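Local coordinates for Rbsd/fucu transport protein family protein (Streptococcus pneumoniae, PDB 4A34) that probably interconverts the alpha and beta anomers of L-fucose, as a fucose mutarotase that binds the sugar in pockets completed by neighbouring subunits, at residues 106-109 / 110-114. Sequence-based numbering, arbitrary orientation.
Sequences LRRE and DFYER. With FUL (beta-L-fucopyranose), chain B.
The backbone O of R107 accepts from the N-H of F111 (2.9 Å), the first full i to i+4 bond as the chain leaves strand 103-106 and winds into helix 108-116. The same oxygen also receives a weak bond from D110 N, and the next residue repeats the pattern, Y112 N donating to R108 O at 3.1 Å. D110 suits the first turn because its carboxylate can reach back over the helix start: OD1 makes a salt bridge with R107 NH2 (2.9 Å), the guanidinium and carboxylate planes standing nearly perpendicular, while OD2 accepts from a water that in turn takes the N-H of R107. Apolar residues suit the inward side: CD1 of L106 packs at 4.1 Å from CD2 of F111, whose ring continues against M74 and I134.

The functional side is carried by R108 and Y112, which run side by side, one turn apart. With chi1 at -72°, CG of Y112 lies opposite its own carbonyl carbon and the ring swings back over R108, whose carbonyl O sits 3.4 Å above one face. Tyrosine is long enough to carry a hydroxyl to the sugar, and the long chain of R108, bent at chi3, brings NE to Y112 OH at 3.1 Å, with the hydroxyl 26° out of the guanidinium plane. Y112 OH also bonds O1 of fucose (2.9 Å), which lies at the ring edge in its plane. H22 of a second subunit packs on both side chains and bonds the sugar, so the site is shared between chains.

Two partners thus grip one phenol oxygen. Because NE donates to it, R108 probably helps to orient the hydroxyl of Y112 and to polarise it beside O1, the anomeric oxygen on which mutarotation turns.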
loop_
_atom_site.group_PDB
_atom_site.type_symbol
_atom_site.label_atom_id
_atom_site.label_comp_id
_atom_site.label_asym_id
_atom_site.label_seq_id
_atom_site.Cartn_x
_atom_site.Cartn_y
_atom_site.Cartn_z
ATOM N N LEU I 106 -34.097 -16.575 2.906
ATOM C CA LEU I 106 -33.706 -15.780 4.056
ATOM C C LEU I 106 -34.412 -14.436 4.068
ATOM O O LEU I 106 -34.665 -13.848 3.014
ATOM C CB LEU I 106 -32.186 -15.571 4.082
ATOM C CG LEU I 106 -31.212 -16.751 3.963
ATOM C CD1 LEU I 106 -29.779 -16.267 4.091
ATOM C CD2 LEU I 106 -31.477 -17.803 5.002
ATOM N N ARG I 107 -34.735 -13.970 5.273
ATOM C CA ARG I 107 -35.214 -12.613 5.499
ATOM C C ARG I 107 -34.159 -11.618 5.021
ATOM O O ARG I 107 -32.975 -11.785 5.326
ATOM C CB ARG I 107 -35.464 -12.381 6.990
ATOM C CG ARG I 107 -36.763 -12.939 7.542
ATOM C CD ARG I 107 -37.012 -12.456 8.989
ATOM N NE ARG I 107 -35.825 -12.576 9.856
ATOM C CZ ARG I 107 -35.164 -11.550 10.401
ATOM N NH1 ARG I 107 -35.560 -10.300 10.190
ATOM N NH2 ARG I 107 -34.101 -11.775 11.165
ATOM N N ARG I 108 -34.591 -10.587 4.291
ATOM C CA ARG I 108 -33.685 -9.541 3.795
ATOM C C ARG I 108 -32.521 -9.319 4.762
ATOM O O ARG I 108 -31.348 -9.358 4.367
ATOM C CB ARG I 108 -34.436 -8.224 3.551
ATOM C CG ARG I 108 -33.889 -7.411 2.373
ATOM C CD ARG I 108 -34.841 -6.297 1.908
ATOM N NE ARG I 108 -34.302 -4.966 2.196
ATOM C CZ ARG I 108 -34.788 -4.129 3.112
ATOM N NH1 ARG I 108 -35.849 -4.476 3.839
ATOM N NH2 ARG I 108 -34.213 -2.937 3.301
ATOM N N GLU I 109 -32.859 -9.128 6.036
ATOM C CA GLU I 109 -31.880 -8.857 7.087
ATOM C C GLU I 109 -30.840 -9.973 7.270
ATOM O O GLU I 109 -29.647 -9.686 7.360
ATOM C CB GLU I 109 -32.595 -8.525 8.412
ATOM C CG GLU I 109 -31.689 -7.986 9.528
ATOM C CD GLU I 109 -30.741 -6.885 9.053
ATOM O OE1 GLU I 109 -31.217 -5.843 8.535
ATOM O OE2 GLU I 109 -29.512 -7.081 9.193
ATOM N N ASP I 110 -31.297 -11.226 7.319
ATOM C CA ASP I 110 -30.416 -12.394 7.482
ATOM C C ASP I 110 -29.526 -12.618 6.265
ATOM O O ASP I 110 -28.366 -13.022 6.395
ATOM C CB ASP I 110 -31.233 -13.674 7.728
ATOM C CG ASP I 110 -31.977 -13.667 9.064
ATOM O OD1 ASP I 110 -31.681 -12.828 9.942
ATOM O OD2 ASP I 110 -32.869 -14.522 9.230
ATOM N N PHE I 111 -30.095 -12.372 5.087
ATOM C CA PHE I 111 -29.399 -12.484 3.821
ATOM C C PHE I 111 -28.194 -11.559 3.791
ATOM O O PHE I 111 -27.117 -11.959 3.342
ATOM C CB PHE I 111 -30.340 -12.152 2.656
ATOM C CG PHE I 111 -29.840 -12.638 1.324
ATOM C CD1 PHE I 111 -28.898 -11.902 0.606
ATOM C CD2 PHE I 111 -30.291 -13.844 0.801
ATOM C CE1 PHE I 111 -28.421 -12.358 -0.614
ATOM C CE2 PHE I 111 -29.821 -14.311 -0.415
ATOM C CZ PHE I 111 -28.888 -13.566 -1.128
ATOM N N TYR I 112 -28.384 -10.330 4.274
ATOM C CA TYR I 112 -27.315 -9.331 4.339
ATOM C C TYR I 112 -26.150 -9.850 5.168
ATOM O O TYR I 112 -25.004 -9.861 4.710
ATOM C CB TYR I 112 -27.824 -8.008 4.928
ATOM C CG TYR I 112 -28.750 -7.189 4.032
ATOM C CD1 TYR I 112 -28.861 -7.443 2.656
ATOM C CD2 TYR I 112 -29.485 -6.123 4.560
ATOM C CE1 TYR I 112 -29.705 -6.670 1.838
ATOM C CE2 TYR I 112 -30.334 -5.344 3.746
ATOM C CZ TYR I 112 -30.438 -5.625 2.390
ATOM O OH TYR I 112 -31.271 -4.858 1.595
ATOM N N GLU I 113 -26.455 -10.305 6.380
ATOM C CA GLU I 113 -25.441 -10.810 7.298
ATOM C C GLU I 113 -24.662 -12.026 6.764
ATOM O O GLU I 113 -23.438 -12.081 6.889
ATOM C CB GLU I 113 -26.042 -11.078 8.689
ATOM C CG GLU I 113 -26.624 -9.834 9.402
ATOM C CD GLU I 113 -25.593 -8.730 9.646
ATOM O OE1 GLU I 113 -24.427 -9.049 9.969
ATOM O OE2 GLU I 113 -25.954 -7.536 9.508
ATOM N N ARG I 114 -25.349 -12.986 6.154
ATOM C CA ARG I 114 -24.630 -14.114 5.552
ATOM C C ARG I 114 -23.736 -13.664 4.379
ATOM O O ARG I 114 -22.632 -14.187 4.196
ATOM C CB ARG I 114 -25.562 -15.257 5.134
ATOM C CG ARG I 114 -24.876 -16.621 5.266
ATOM C CD ARG I 114 -25.359 -17.610 4.233
ATOM N NE ARG I 114 -26.349 -18.547 4.749
ATOM C CZ ARG I 114 -26.238 -19.872 4.685
ATOM N NH1 ARG I 114 -25.181 -20.431 4.125
ATOM N NH2 ARG I 114 -27.193 -20.644 5.182
HETATM C C1 FUL B . -32.650 -5.457 -1.887
HETATM C C2 FUL B . -32.359 -5.864 -3.338
HETATM O O2 FUL B . -31.232 -6.703 -3.441
HETATM C C3 FUL B . -33.581 -6.619 -3.855
HETATM O O3 FUL B . -33.428 -6.968 -5.204
HETATM C C4 FUL B . -34.828 -5.768 -3.695
HETATM O O4 FUL B . -34.664 -4.605 -4.464
HETATM C C5 FUL B . -34.972 -5.379 -2.229
HETATM C C6 FUL B . -36.261 -4.604 -1.986
HETATM O O5 FUL B . -33.813 -4.642 -1.856
HETATM O O1 FUL B . -31.574 -4.765 -1.306
HETATM O O HOH W 1 -34.438 -15.787 7.402
#